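Local structure of tudor and KH domain-containing protein homolog (Bombyx mori, 5VQH) at residues A[57-62]-A[126-131]; A[81-86]-A[116-121]; A[90-95]-A[109-114]; A[104-109]-A[121-126]. The protein takes part in primary piRNA biogenesis, its extended Tudor domain recognising symmetrically methylated Siwi and Ago3 so that transposons stay repressed in the germline. One frame throughout, in Å; residues are numbered along the deposited sequence.

Interaction 1 (A[57-62]-A[126-131])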
# COMPACT_ATOMS: atom_id res chain seq x y z
N GLU A 57 13.29 6.17 -15.87
CA GLU A 57 14.19 6.66 -16.93
C GLU A 57 13.58 7.96 -17.51
O GLU A 57 14.28 8.94 -17.76
CB GLU A 57 14.44 5.60 -18.03
N TYR A 58 12.27 7.96 -17.68
CA TYR A 58 11.57 9.04 -18.38
C TYR A 58 11.53 10.33 -17.56
O TYR A 58 12.04 11.38 -17.99
CB TYR A 58 10.16 8.57 -18.73
CG TYR A 58 9.35 9.55 -19.49
CD1 TYR A 58 9.56 9.74 -20.83
CD2 TYR A 58 8.34 10.27 -18.87
CE1 TYR A 58 8.79 10.66 -21.56
CE2 TYR A 58 7.57 11.20 -19.57
CZ TYR A 58 7.80 11.39 -20.92
OH TYR A 58 7.04 12.30 -21.62
N TYR A 59 10.96 10.25 -16.36
CA TYR A 59 10.81 11.44 -15.52
C TYR A 59 12.16 11.92 -14.94
O TYR A 59 12.25 12.93 -14.26
CB TYR A 59 9.75 11.21 -14.41
CG TYR A 59 8.31 11.18 -14.93
CD1 TYR A 59 7.66 12.34 -15.31
CD2 TYR A 59 7.59 9.99 -15.02
CE1 TYR A 59 6.35 12.33 -15.75
CE2 TYR A 59 6.30 9.97 -15.48
CZ TYR A 59 5.68 11.14 -15.85
OH TYR A 59 4.36 11.15 -16.33
N SER A 60 13.23 11.21 -15.22
CA SER A 60 14.53 11.61 -14.72
C SER A 60 15.18 12.58 -15.69
O SER A 60 16.21 13.17 -15.37
CB SER A 60 15.42 10.38 -14.50
OG SER A 60 15.05 9.73 -13.29
N LYS A 61 14.57 12.77 -16.85
CA LYS A 61 14.99 13.82 -17.74
C LYS A 61 14.16 15.08 -17.60
O LYS A 61 12.93 15.03 -17.69
CB LYS A 61 14.85 13.38 -19.18
CG LYS A 61 15.70 12.21 -19.57
CD LYS A 61 15.30 11.76 -20.97
CE LYS A 61 16.15 10.60 -21.45
NZ LYS A 61 16.50 9.65 -20.35
N LYS A 62 14.86 16.21 -17.48
CA LYS A 62 14.27 17.55 -17.42
C LYS A 62 13.29 17.81 -18.56
O LYS A 62 12.18 18.29 -18.34
CB LYS A 62 15.37 18.63 -17.41
N GLU A 126 7.79 18.98 -6.88
CA GLU A 126 8.50 17.91 -7.56
C GLU A 126 7.57 16.82 -8.11
O GLU A 126 8.06 15.82 -8.60
CB GLU A 126 9.57 17.32 -6.63
CG GLU A 126 9.04 16.63 -5.36
CD GLU A 126 10.16 16.23 -4.42
OE1 GLU A 126 10.97 15.36 -4.81
OE2 GLU A 126 10.21 16.79 -3.29
N LEU A 127 6.26 17.01 -8.04
CA LEU A 127 5.31 16.11 -8.72
C LEU A 127 5.18 16.47 -10.21
O LEU A 127 5.41 17.63 -10.61
CB LEU A 127 3.92 16.17 -8.05
CG LEU A 127 3.84 15.99 -6.53
CD1 LEU A 127 2.44 16.33 -6.03
CD2 LEU A 127 4.21 14.57 -6.16
N CYS A 128 4.82 15.48 -11.03
CA CYS A 128 4.64 15.69 -12.44
C CYS A 128 3.33 15.11 -12.87
O CYS A 128 2.78 14.27 -12.18
CB CYS A 128 5.75 14.99 -13.22
SG CYS A 128 7.32 15.84 -13.13
N GLU A 129 2.82 15.56 -14.01
CA GLU A 129 1.64 14.95 -14.56
C GLU A 129 2.02 13.53 -15.00
O GLU A 129 3.06 13.30 -15.62
CB GLU A 129 1.10 15.72 -15.75
CG GLU A 129 -0.18 15.10 -16.36
CD GLU A 129 -0.07 14.71 -17.85
OE1 GLU A 129 0.81 15.25 -18.57
OE2 GLU A 129 -0.87 13.86 -18.31
N LEU A 130 1.14 12.59 -14.67
CA LEU A 130 1.28 11.22 -15.14
C LEU A 130 0.73 11.05 -16.58
O LEU A 130 -0.43 11.22 -16.83
CB LEU A 130 0.57 10.24 -14.17
CG LEU A 130 0.81 8.76 -14.47
CD1 LEU A 130 2.29 8.36 -14.34
CD2 LEU A 130 -0.05 7.86 -13.62
N ARG A 131 1.62 10.73 -17.51
CA ARG A 131 1.26 10.35 -18.87
C ARG A 131 0.20 9.25 -18.89
O ARG A 131 0.33 8.24 -18.19
CB ARG A 131 2.50 9.81 -19.59
CG ARG A 131 3.11 10.75 -20.58
CD ARG A 131 3.62 9.95 -21.77
NE ARG A 131 4.56 8.92 -21.34
CZ ARG A 131 4.79 7.77 -21.98
NH1 ARG A 131 5.68 6.90 -21.50
NH2 ARG A 131 4.14 7.48 -23.11
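Y59 and R131 meet where the end of helix 43-59 packs against the last strand, 128-129, of the five-stranded antiparallel Tudor sheet in this extended Tudor domain. The Y59 hydroxyl is gripped twice by backbone. It donates to E129 O at 2.6 Å between Y59 OH and E129 O, in the carbonyl plane and on a lone pair, and it accepts the amide of R131, with R131 N to Y59 OH 3.0 Å and an N-H...O angle of 163°. Both partners lie near the plane of the phenol ring, at its edge, so the pair of bonds should fix how the ring end sits. Along one side of the ring, Y59 CE1 rests on C128 CB at 3.7 Å, while C128 SG stands 5.2 Å from the centroid of the Y59 ring, an oblique sulfur-aromatic contact.

The second pair is Y58 and R131. The CG of Y58 is anti to its amide nitrogen (chi1 -178°), which turns the ring toward 126-131, and R131 spreads over one face of it: a cation-pi contact with R131 CZ 5.0 Å from the Y58 ring centroid, the guanidinium tilted 47° from the ring.

Farther out, H68 is hydrogen-bonded to both the Y58 hydroxyl and E129 OE1, bridging the two segments, and D133 holds R131 NH2 in a salt bridge. The W89 ring also meets that of Y59. Within the helix end itself the two tyrosines touch, Y58 CD2 sitting 3.8 Å above the plane of the Y59 ring, over its centre.

Interaction 2 (A[81-86]-A[116-121]). With 2MR (n3, n4-dimethylarginine), chain C.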
# COMPACT_ATOMS: atom_id res chain seq x y z
N ALA A 81 5.40 10.68 -8.95
CA ALA A 81 6.07 11.18 -7.75
C ALA A 81 7.31 10.38 -7.38
O ALA A 81 7.31 9.17 -7.40
CB ALA A 81 5.12 11.17 -6.55
N VAL A 82 8.36 11.08 -6.98
CA VAL A 82 9.54 10.43 -6.53
C VAL A 82 9.25 9.88 -5.15
O VAL A 82 8.46 10.42 -4.44
CB VAL A 82 10.72 11.41 -6.48
CG1 VAL A 82 11.89 10.82 -5.70
CG2 VAL A 82 11.12 11.83 -7.90
N PHE A 83 9.86 8.76 -4.83
CA PHE A 83 9.86 8.19 -3.49
C PHE A 83 11.19 8.58 -2.86
O PHE A 83 12.24 8.27 -3.41
CB PHE A 83 9.77 6.70 -3.62
CG PHE A 83 9.75 5.95 -2.33
CD1 PHE A 83 8.86 6.27 -1.33
CD2 PHE A 83 10.56 4.82 -2.17
CE1 PHE A 83 8.79 5.51 -0.15
CE2 PHE A 83 10.50 4.07 -1.01
CZ PHE A 83 9.60 4.41 0.01
N ARG A 84 11.15 9.28 -1.74
CA ARG A 84 12.38 9.86 -1.19
C ARG A 84 13.46 8.83 -0.88
O ARG A 84 14.63 9.11 -1.08
CB ARG A 84 12.08 10.73 0.04
CG ARG A 84 11.65 9.98 1.30
CD ARG A 84 11.24 11.01 2.35
NE ARG A 84 10.88 10.46 3.67
CZ ARG A 84 11.72 10.31 4.70
NH1 ARG A 84 13.02 10.61 4.59
NH2 ARG A 84 11.27 9.82 5.85
N HIS A 85 13.10 7.64 -0.43
CA HIS A 85 14.11 6.64 -0.06
C HIS A 85 14.87 5.96 -1.19
O HIS A 85 15.91 5.38 -0.91
CB HIS A 85 13.52 5.56 0.84
CG HIS A 85 13.02 6.10 2.14
ND1 HIS A 85 11.84 5.67 2.72
CD2 HIS A 85 13.52 7.05 2.96
CE1 HIS A 85 11.65 6.32 3.85
NE2 HIS A 85 12.65 7.17 4.02
N ASP A 86 14.41 6.02 -2.44
CA ASP A 86 15.23 5.50 -3.56
C ASP A 86 15.40 6.43 -4.75
O ASP A 86 16.12 6.11 -5.70
CB ASP A 86 14.73 4.15 -4.05
CG ASP A 86 13.33 4.19 -4.65
OD1 ASP A 86 12.84 3.11 -5.01
OD2 ASP A 86 12.73 5.29 -4.79
N TYR A 116 2.06 0.13 -3.96
CA TYR A 116 2.85 -0.27 -2.81
C TYR A 116 2.10 -0.07 -1.52
O TYR A 116 2.09 -0.98 -0.70
CB TYR A 116 4.15 0.54 -2.80
CG TYR A 116 5.08 0.12 -3.91
CD1 TYR A 116 5.86 -1.02 -3.81
CD2 TYR A 116 5.13 0.83 -5.08
CE1 TYR A 116 6.72 -1.40 -4.84
CE2 TYR A 116 5.97 0.47 -6.10
CZ TYR A 116 6.75 -0.65 -6.00
OH TYR A 116 7.57 -1.00 -7.07
N GLY A 117 1.49 1.11 -1.33
CA GLY A 117 0.56 1.35 -0.24
C GLY A 117 1.11 2.26 0.85
O GLY A 117 0.39 2.64 1.78
N ASP A 118 2.37 2.61 0.74
CA ASP A 118 2.88 3.59 1.67
C ASP A 118 2.56 5.01 1.26
O ASP A 118 2.17 5.30 0.12
CB ASP A 118 4.38 3.42 1.90
CG ASP A 118 5.20 3.29 0.62
OD1 ASP A 118 6.40 3.56 0.72
OD2 ASP A 118 4.71 2.90 -0.44
N SER A 119 2.69 5.90 2.23
CA SER A 119 2.33 7.30 2.11
C SER A 119 3.50 8.16 2.60
O SER A 119 4.02 7.90 3.67
CB SER A 119 1.09 7.58 2.95
OG SER A 119 -0.08 7.44 2.19
N GLU A 120 3.88 9.16 1.82
CA GLU A 120 4.90 10.14 2.18
C GLU A 120 4.42 11.55 1.83
O GLU A 120 3.52 11.73 1.02
CB GLU A 120 6.20 9.89 1.40
CG GLU A 120 6.91 8.57 1.65
CD GLU A 120 7.51 8.44 3.05
OE1 GLU A 120 8.07 9.46 3.58
OE2 GLU A 120 7.42 7.31 3.62
N TYR A 121 5.05 12.54 2.44
CA TYR A 121 4.76 13.94 2.23
C TYR A 121 5.79 14.40 1.23
O TYR A 121 6.98 14.28 1.50
CB TYR A 121 4.93 14.73 3.53
CG TYR A 121 3.83 14.55 4.54
CD1 TYR A 121 2.56 15.02 4.29
CD2 TYR A 121 4.07 13.92 5.76
CE1 TYR A 121 1.55 14.87 5.20
CE2 TYR A 121 3.07 13.76 6.70
CZ TYR A 121 1.81 14.23 6.40
OH TYR A 121 0.79 14.09 7.32
N 2MR C . 13.34 -1.02 -3.41
CA 2MR C . 13.20 0.43 -3.17
CB 2MR C . 11.72 0.77 -2.99
CG 2MR C . 10.83 0.16 -4.07
CD 2MR C . 9.58 1.01 -4.12
NE 2MR C . 8.87 0.89 -2.87
CZ 2MR C . 7.88 1.71 -2.58
NH1 2MR C . 7.61 2.62 -3.39
CQ1 2MR C . 6.55 3.60 -3.24
NH2 2MR C . 7.21 1.59 -1.44
CQ2 2MR C . 7.49 0.58 -0.43
C 2MR C . 13.96 0.98 -1.96
O 2MR C . 13.73 2.10 -1.49
OXT 2MR C . 14.85 0.32 -1.41
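F83 and E120 have the closest CA atoms of these segments, 7.8 Å apart, and no backbone hydrogen bond joins 81-86 to 116-121, so side chains carry the contact. R84 reaches E120 in a salt bridge, R84 NE to E120 OE1 at 3.0 Å with an N-H...O angle of 165°. The oxygen lies in the guanidinium plane at its edge, yet the NE comes to it from above the carboxylate plane, the two planes being 57° apart. The R84 chain runs extended from CG to NE, whereas E120 bends at chi2, and the two cross at about a right angle. The H85 ring, poorly ordered, is modelled with NE2 over one face of the R84 guanidinium. E120 also lays its CG at the edge of the F83 ring, 4.0 Å from F83 CE1.

F83 belongs to the aromatic cage by which Tudor domains read methylated arginine, and the dimethylarginine occupies it here. Its guanidinium lies between the faces of F83 and Y116, with Y116 CG 3.5 Å from the ligand CZ; Y90 and Y113 complete the aromatic walls. D118 supplies the acidic partner: ligand NH2 donates to D118 OD2 at 3.0 Å, and more weakly to D118 OD1. That same D118 OD1 comes within 3.2 Å of F83 CE1, its carboxylate turned 72° from the ring plane. At the ligand's backbone end, D86 OD1 approaches the ligand CA at 3.3 Å and is itself tied to R88 in a salt bridge and to Y90 OH by a hydrogen bond.

Interaction 3 (A[90-95]-A[109-114]). With 2MR (n3, n4-dimethylarginine), chain C.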
# COMPACT_ATOMS: atom_id res chain seq x y z
N TYR A 90 7.08 6.94 -9.20
CA TYR A 90 5.97 6.05 -8.87
C TYR A 90 4.63 6.75 -9.15
O TYR A 90 4.53 7.97 -9.29
CB TYR A 90 6.09 5.60 -7.41
CG TYR A 90 7.34 4.80 -7.14
CD1 TYR A 90 7.39 3.46 -7.43
CD2 TYR A 90 8.49 5.39 -6.62
CE1 TYR A 90 8.53 2.71 -7.21
CE2 TYR A 90 9.65 4.65 -6.40
CZ TYR A 90 9.66 3.30 -6.69
OH TYR A 90 10.76 2.48 -6.51
N ARG A 91 3.60 5.94 -9.26
CA ARG A 91 2.28 6.42 -9.42
C ARG A 91 1.75 6.59 -8.03
O ARG A 91 1.80 5.64 -7.22
CB ARG A 91 1.42 5.42 -10.19
CG ARG A 91 1.98 5.05 -11.54
CD ARG A 91 1.07 4.13 -12.37
NE ARG A 91 0.75 2.82 -11.80
CZ ARG A 91 -0.08 1.94 -12.37
NH1 ARG A 91 -0.68 2.21 -13.53
NH2 ARG A 91 -0.33 0.78 -11.78
N ALA A 92 1.23 7.78 -7.74
CA ALA A 92 0.68 8.08 -6.43
C ALA A 92 -0.60 8.89 -6.58
O ALA A 92 -0.81 9.55 -7.60
CB ALA A 92 1.69 8.87 -5.65
N ARG A 93 -1.44 8.86 -5.55
CA ARG A 93 -2.66 9.65 -5.51
C ARG A 93 -2.49 10.71 -4.42
O ARG A 93 -2.09 10.40 -3.31
CB ARG A 93 -3.85 8.74 -5.19
CG ARG A 93 -5.21 9.41 -5.27
CD ARG A 93 -6.34 8.51 -4.76
NE ARG A 93 -6.60 7.35 -5.63
CZ ARG A 93 -7.11 7.38 -6.88
NH1 ARG A 93 -7.43 8.52 -7.50
NH2 ARG A 93 -7.28 6.24 -7.52
N VAL A 94 -2.78 11.97 -4.73
CA VAL A 94 -2.68 13.04 -3.78
C VAL A 94 -3.78 12.84 -2.76
O VAL A 94 -4.96 12.86 -3.12
CB VAL A 94 -2.82 14.40 -4.49
CG1 VAL A 94 -2.81 15.53 -3.48
CG2 VAL A 94 -1.65 14.60 -5.48
N HIS A 95 -3.42 12.60 -1.50
CA HIS A 95 -4.43 12.37 -0.47
C HIS A 95 -4.81 13.66 0.24
O HIS A 95 -5.97 13.86 0.60
CB HIS A 95 -3.98 11.33 0.54
CG HIS A 95 -4.86 11.24 1.75
ND1 HIS A 95 -4.56 11.88 2.95
CD2 HIS A 95 -6.05 10.62 1.94
CE1 HIS A 95 -5.52 11.64 3.83
NE2 HIS A 95 -6.43 10.86 3.24
N ALA A 109 2.36 17.74 -0.31
CA ALA A 109 1.23 16.85 -0.58
C ALA A 109 1.45 15.52 0.13
O ALA A 109 2.54 14.98 0.11
CB ALA A 109 1.10 16.63 -2.05
N ASP A 110 0.42 15.02 0.78
CA ASP A 110 0.45 13.73 1.37
C ASP A 110 0.06 12.84 0.22
O ASP A 110 -1.08 12.92 -0.23
CB ASP A 110 -0.60 13.67 2.49
CG ASP A 110 -0.77 12.28 3.06
OD1 ASP A 110 -0.00 11.38 2.69
OD2 ASP A 110 -1.72 12.11 3.88
N VAL A 111 0.99 12.02 -0.27
CA VAL A 111 0.73 11.09 -1.40
C VAL A 111 0.75 9.60 -1.04
O VAL A 111 1.52 9.15 -0.21
CB VAL A 111 1.69 11.32 -2.57
CG1 VAL A 111 1.64 12.78 -2.99
CG2 VAL A 111 3.10 10.93 -2.25
N PHE A 112 -0.15 8.86 -1.65
CA PHE A 112 -0.30 7.43 -1.45
C PHE A 112 0.24 6.72 -2.70
O PHE A 112 -0.33 6.88 -3.80
CB PHE A 112 -1.75 7.15 -1.28
CG PHE A 112 -2.10 5.70 -1.27
CD1 PHE A 112 -1.86 4.92 -0.16
CD2 PHE A 112 -2.74 5.12 -2.35
CE1 PHE A 112 -2.23 3.59 -0.14
CE2 PHE A 112 -3.12 3.78 -2.32
CZ PHE A 112 -2.87 3.03 -1.22
N TYR A 113 1.35 6.00 -2.53
CA TYR A 113 1.99 5.24 -3.60
C TYR A 113 1.14 4.01 -3.94
O TYR A 113 1.07 3.03 -3.19
CB TYR A 113 3.40 4.86 -3.19
CG TYR A 113 4.29 6.08 -3.06
CD1 TYR A 113 4.87 6.65 -4.18
CD2 TYR A 113 4.51 6.66 -1.85
CE1 TYR A 113 5.67 7.76 -4.08
CE2 TYR A 113 5.30 7.79 -1.73
CZ TYR A 113 5.87 8.33 -2.84
OH TYR A 113 6.65 9.45 -2.70
N LEU A 114 0.47 4.11 -5.09
CA LEU A 114 -0.67 3.26 -5.45
C LEU A 114 -0.34 1.77 -5.68
O LEU A 114 -1.21 0.94 -5.56
CB LEU A 114 -1.30 3.82 -6.73
CG LEU A 114 -2.19 5.02 -6.57
CD1 LEU A 114 -2.39 5.72 -7.90
CD2 LEU A 114 -3.51 4.62 -6.01
N 2MR C . 13.34 -1.02 -3.41
CA 2MR C . 13.20 0.43 -3.17
CB 2MR C . 11.72 0.77 -2.99
CG 2MR C . 10.83 0.16 -4.07
CD 2MR C . 9.58 1.01 -4.12
NE 2MR C . 8.87 0.89 -2.87
CZ 2MR C . 7.88 1.71 -2.58
NH1 2MR C . 7.61 2.62 -3.39
CQ1 2MR C . 6.55 3.60 -3.24
NH2 2MR C . 7.21 1.59 -1.44
CQ2 2MR C . 7.49 0.58 -0.43
C 2MR C . 13.96 0.98 -1.96
O 2MR C . 13.73 2.10 -1.49
OXT 2MR C . 14.85 0.32 -1.41
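R93 and F112 form the hydrogen-bonded pair of this antiparallel hairpin, R93 N to F112 O at 2.9 Å and F112 N back to R93 O. The ladder extends through L114 N to R91 O and H95 N to D110 O; A92 with Y113 and V94 with V111 are the non-hydrogen-bonded pairs. The segment axes approach to 4.4 Å with their directions 136° apart, well short of straight antiparallel and evidence of strong twist.

The polar side-chain contact is H95 ND1 to D110 OD2, 3.0 Å. It is bent (137°), and ND1 meets the oxygen from above the carboxylate plane.

Among apolar contacts, Y90 CB meets the edge of the Y113 ring at CD1, 3.6 Å away, and A92 CB packs on V111 CB at 3.9 Å. Both tyrosines line the dimethylarginine cage: Y90, its CG opposite the carbonyl carbon (chi1 -62°), sets the centre of its ring face over ligand NH1, and ligand CQ1 is 3.4 Å from Y113 CG. A leucine in place of Y90 would probably strip the aromatic face from over ligand NH1 and leave D86 OD1 without the hydroxyl that bonds it.

In the sheet, strand 89-98 lies between 78-82 and 108-113, and 108-113 between 89-98 and 119-123. Y90 touches V52 of helix 43-59, R91 packs on L51 and M55 of that helix, and Y113 OH bonds V82 O.

Interaction 4 (A[104-109]-A[121-126])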
# COMPACT_ATOMS: atom_id res chain seq x y z
N SER A 104 6.71 29.67 1.45
CA SER A 104 5.42 29.89 0.79
C SER A 104 5.40 29.28 -0.61
O SER A 104 4.32 28.98 -1.16
CB SER A 104 5.02 31.37 0.80
OG SER A 104 5.97 32.24 0.16
N SER A 105 6.59 29.06 -1.17
CA SER A 105 6.74 28.40 -2.47
C SER A 105 6.45 26.91 -2.43
O SER A 105 6.57 26.24 -3.47
CB SER A 105 8.18 28.55 -2.93
OG SER A 105 9.03 27.82 -2.05
N GLN A 106 6.13 26.38 -1.25
CA GLN A 106 6.05 24.93 -1.06
C GLN A 106 4.90 24.49 -0.22
O GLN A 106 4.98 24.43 1.00
CB GLN A 106 7.32 24.39 -0.38
CG GLN A 106 8.51 24.36 -1.31
CD GLN A 106 9.32 23.10 -1.15
OE1 GLN A 106 9.36 22.50 -0.08
NE2 GLN A 106 9.98 22.69 -2.23
N GLN A 107 3.82 24.14 -0.89
CA GLN A 107 2.88 23.26 -0.27
C GLN A 107 3.47 21.88 -0.34
O GLN A 107 4.33 21.58 -1.18
CB GLN A 107 1.55 23.27 -0.96
CG GLN A 107 0.69 24.42 -0.58
CD GLN A 107 0.73 25.50 -1.59
OE1 GLN A 107 0.19 25.37 -2.69
NE2 GLN A 107 1.38 26.60 -1.24
N VAL A 108 2.99 21.04 0.55
CA VAL A 108 3.45 19.69 0.63
C VAL A 108 2.22 18.79 0.50
O VAL A 108 1.13 19.07 1.05
CB VAL A 108 4.29 19.46 1.91
CG1 VAL A 108 3.52 19.81 3.15
CG2 VAL A 108 4.75 18.03 2.00
N ALA A 109 2.36 17.74 -0.31
CA ALA A 109 1.23 16.85 -0.58
C ALA A 109 1.45 15.52 0.13
O ALA A 109 2.54 14.98 0.11
CB ALA A 109 1.10 16.63 -2.05
N TYR A 121 5.05 12.54 2.44
CA TYR A 121 4.76 13.94 2.23
C TYR A 121 5.79 14.40 1.23
O TYR A 121 6.98 14.28 1.50
CB TYR A 121 4.93 14.73 3.53
CG TYR A 121 3.83 14.55 4.54
CD1 TYR A 121 2.56 15.02 4.29
CD2 TYR A 121 4.07 13.92 5.76
CE1 TYR A 121 1.55 14.87 5.20
CE2 TYR A 121 3.07 13.76 6.70
CZ TYR A 121 1.81 14.23 6.40
OH TYR A 121 0.79 14.09 7.32
N VAL A 122 5.34 14.87 0.08
CA VAL A 122 6.21 15.30 -0.99
C VAL A 122 5.84 16.73 -1.30
O VAL A 122 4.68 17.11 -1.29
CB VAL A 122 6.02 14.41 -2.24
CG1 VAL A 122 6.57 15.06 -3.50
CG2 VAL A 122 6.68 13.06 -2.02
N ALA A 123 6.85 17.54 -1.57
CA ALA A 123 6.63 18.91 -1.93
C ALA A 123 5.93 18.88 -3.25
O ALA A 123 6.29 18.10 -4.12
CB ALA A 123 7.96 19.62 -2.07
N THR A 124 4.92 19.72 -3.42
CA THR A 124 4.20 19.69 -4.66
C THR A 124 5.05 20.12 -5.83
O THR A 124 4.74 19.78 -6.96
CB THR A 124 2.94 20.57 -4.61
OG1 THR A 124 3.31 21.91 -4.37
CG2 THR A 124 1.98 20.11 -3.51
N HIS A 125 6.14 20.81 -5.57
CA HIS A 125 7.03 21.29 -6.63
C HIS A 125 7.60 20.14 -7.47
O HIS A 125 7.86 20.31 -8.66
CB HIS A 125 8.18 22.11 -6.00
CG HIS A 125 9.20 22.55 -6.99
ND1 HIS A 125 10.37 21.84 -7.23
CD2 HIS A 125 9.22 23.61 -7.84
CE1 HIS A 125 11.07 22.46 -8.17
NE2 HIS A 125 10.40 23.53 -8.55
N GLU A 126 7.79 18.98 -6.88
CA GLU A 126 8.50 17.91 -7.56
C GLU A 126 7.57 16.82 -8.11
O GLU A 126 8.06 15.82 -8.60
CB GLU A 126 9.57 17.32 -6.63
CG GLU A 126 9.04 16.63 -5.36
CD GLU A 126 10.16 16.23 -4.42
OE1 GLU A 126 10.97 15.36 -4.81
OE2 GLU A 126 10.21 16.79 -3.29
O HOH W 1 1.53 23.84 -4.56
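T124 keeps its OG1 between its own amide nitrogen and carbonyl carbon (chi1 61°), which sets CG2 anti to the carbonyl and lets it reach A109 CB, 3.9 Å away. V108 turns its CG2 anti to the amide nitrogen, bringing that methyl to Y121 CB at 3.6 Å. These groups sit on the antiparallel hairpin of strands 108-113 and 119-123, the latter an outermost strand of the Tudor sheet.

A109 and V122 make its hydrogen-bonded pair: A109 N to V122 O at 2.6 Å (N-H...O 172°), and V122 N to A109 O at 2.8 Å. V108 and A123 are the adjacent non-hydrogen-bonded pair, their CA atoms 4.2 Å apart, with both side chains on one face; A109 and V122 take the other. The ladder continues past the strand, since T124 N donates to Q107 O at 3.0 Å, almost straight at 175°, just where 124-126 turns into a 3-10 segment closed by E126 N to A123 O. An alanine replacing T124 would probably cost the link through water to Q107 and open a gap beside the A109 methyl.

At the loop end, the Q106 chain bends at chi2 so that its terminal amide lies against the A123 methyl. Farther along the strand, the Y121 ring makes a cation-pi contact with R98, and V108 also bonds R98 through the backbone. One water joins the two segments by their side chains, lying 2.8 Å from Q107 OE1, to which it donates, and also hydrogen-bonded to T124 OG1.

All four interactions reach one five-stranded antiparallel Tudor sheet, ordered 119-123, 108-113, 89-98, 78-82, 128-129. Along the chain, interaction 1 closes the outermost loop and encloses the others; interaction 3 is nested within interaction 2, while interaction 4 alternates with both. Interactions 2 and 3 have centres 8 Å apart and share the dimethylarginine, so its cage sits where they join, by V82 O to Y113 OH and E120 O to V111 N. Interaction 4, 13 Å from interaction 3, shares A109 and continues its strand away from the ligand. Interaction 1, about 15 Å from interactions 2 and 4, ties helix 43-59 to the sheet's other margin, with L127 packing on A81, A109 and V122.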